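PDB 3ON5: BH1974 protein from Bacillus halodurans, which belongs to the XdhC/CoxI family and probably takes part in the maturation of molybdenum-containing hydroxylases such as xanthine dehydrogenase. Local coordinates for residues I23-E27 with V133-C138. Numbering follows the deposited sequence.
Sequences IELLE and VYDYLC
Helix-to-helix packing between the N-terminal helix 22-30 and helix 124-139, in the BH1974-like central region, shows how largely apolar side chains can join two parts of a fold. I23, L26 and E27 meet V133, Y134, L137 and C138, the local axes passing 9.8 Å apart with their directions 136° from each other. Y134 contributes the largest share of the contact. With its CG anti to the backbone N (chi1 173°), the ring reaches across to the first helix, and the carbonyl O of I23 lies at the ring edge, near its plane, 3.7 Å from Y134 CE1. E27 passes obliquely along the outer end of the ring, forming a polar rim: its CB is 3.6 Å from Y134 CE1 and its CG 3.5 Å from Y134 OH, the carboxylate plane turned 59° from the ring. C138 SG sits over one ring face, offset toward the rim, so the second helix itself backs its tyrosine. The extended I23 side chain crosses that of Y134 at about a right angle and sets its CD1 3.8 Å from L137 CB. Deeper in, L26 fits its CD1 between two side chains one helical turn apart, 3.7 Å from V133 CG1 and 3.9 Å from L137 CD1. Y196 of strand 191-196 touches both L26 and V133 at this buried end, while L25 of the first helix rests on M55 and L57 of strand 55-59. Helix 22-30 thus lies between strand 55-59 of the antiparallel sheet and helix 124-139, with which it forms a largely apolar pair of obliquely crossing, roughly opposed helices.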
# COMPACT_ATOMS: atom_id res chain seq x y z
N ILE A 23 -3.55 6.93 27.05
CA ILE A 23 -2.16 6.49 27.31
C ILE A 23 -1.45 6.10 25.97
O ILE A 23 -0.25 6.30 25.84
CB ILE A 23 -2.08 5.32 28.36
CG1 ILE A 23 -0.64 5.12 28.93
CG2 ILE A 23 -2.72 4.01 27.87
CD1 ILE A 23 -0.46 4.26 30.24
N GLU A 24 -2.20 5.57 25.00
CA GLU A 24 -1.66 5.18 23.69
C GLU A 24 -1.42 6.45 22.85
O GLU A 24 -0.44 6.51 22.10
CB GLU A 24 -2.59 4.17 22.97
CG GLU A 24 -3.03 2.93 23.76
CD GLU A 24 -1.97 1.92 24.20
OE1 GLU A 24 -1.03 2.31 24.93
OE2 GLU A 24 -2.16 0.72 23.91
N LEU A 25 -2.28 7.48 22.99
CA LEU A 25 -2.14 8.74 22.28
C LEU A 25 -0.93 9.50 22.81
O LEU A 25 -0.12 9.98 22.03
CB LEU A 25 -3.40 9.59 22.42
CG LEU A 25 -3.66 10.59 21.27
CD1 LEU A 25 -4.26 9.88 20.03
CD2 LEU A 25 -4.62 11.64 21.71
N LEU A 26 -0.79 9.57 24.15
CA LEU A 26 0.34 10.20 24.82
C LEU A 26 1.62 9.41 24.57
O LEU A 26 2.71 9.98 24.61
CB LEU A 26 0.09 10.33 26.34
CG LEU A 26 -1.04 11.21 26.83
CD1 LEU A 26 -1.08 11.21 28.32
CD2 LEU A 26 -0.88 12.66 26.38
N GLU A 27 1.51 8.09 24.33
CA GLU A 27 2.64 7.21 24.03
C GLU A 27 3.24 7.63 22.70
O GLU A 27 4.46 7.73 22.60
CB GLU A 27 2.21 5.73 24.02
CG GLU A 27 3.36 4.72 24.01
CD GLU A 27 2.97 3.26 24.17
OE1 GLU A 27 2.12 2.95 25.04
OE2 GLU A 27 3.60 2.41 23.49
N VAL A 133 2.90 13.39 32.00
CA VAL A 133 1.55 12.83 32.20
C VAL A 133 1.62 11.31 31.96
O VAL A 133 1.21 10.54 32.82
CB VAL A 133 0.50 13.52 31.31
CG1 VAL A 133 -0.88 12.93 31.55
CG2 VAL A 133 0.48 15.02 31.54
N TYR A 134 2.20 10.90 30.82
CA TYR A 134 2.39 9.51 30.41
C TYR A 134 3.13 8.72 31.51
O TYR A 134 2.63 7.68 31.94
CB TYR A 134 3.14 9.46 29.08
CG TYR A 134 3.55 8.08 28.63
CD1 TYR A 134 2.63 7.24 28.00
CD2 TYR A 134 4.87 7.66 28.73
CE1 TYR A 134 3.01 5.97 27.55
CE2 TYR A 134 5.26 6.39 28.29
CZ TYR A 134 4.33 5.56 27.69
OH TYR A 134 4.74 4.32 27.25
N ASP A 135 4.25 9.25 32.01
CA ASP A 135 5.02 8.62 33.08
C ASP A 135 4.17 8.41 34.35
O ASP A 135 4.34 7.37 34.99
CB ASP A 135 6.27 9.45 33.43
CG ASP A 135 7.28 9.55 32.31
OD1 ASP A 135 7.15 8.79 31.30
OD2 ASP A 135 8.23 10.37 32.43
N TYR A 136 3.25 9.33 34.69
CA TYR A 136 2.39 9.15 35.86
C TYR A 136 1.34 8.07 35.59
O TYR A 136 1.00 7.36 36.53
CB TYR A 136 1.71 10.46 36.31
CG TYR A 136 2.61 11.34 37.15
CD1 TYR A 136 2.88 11.03 38.48
CD2 TYR A 136 3.17 12.50 36.63
CE1 TYR A 136 3.72 11.82 39.26
CE2 TYR A 136 4.01 13.31 37.40
CZ TYR A 136 4.29 12.96 38.71
OH TYR A 136 5.11 13.74 39.49
N LEU A 137 0.86 7.92 34.35
CA LEU A 137 -0.13 6.89 34.02
C LEU A 137 0.52 5.51 33.99
O LEU A 137 -0.14 4.50 34.25
CB LEU A 137 -0.83 7.17 32.69
CG LEU A 137 -1.53 8.50 32.52
CD1 LEU A 137 -2.07 8.64 31.12
CD2 LEU A 137 -2.62 8.69 33.54
N CYS A 138 1.83 5.47 33.67
CA CYS A 138 2.64 4.24 33.65
C CYS A 138 2.88 3.79 35.09
O CYS A 138 2.95 2.60 35.39
CB CYS A 138 3.95 4.47 32.90
SG CYS A 138 3.75 4.66 31.10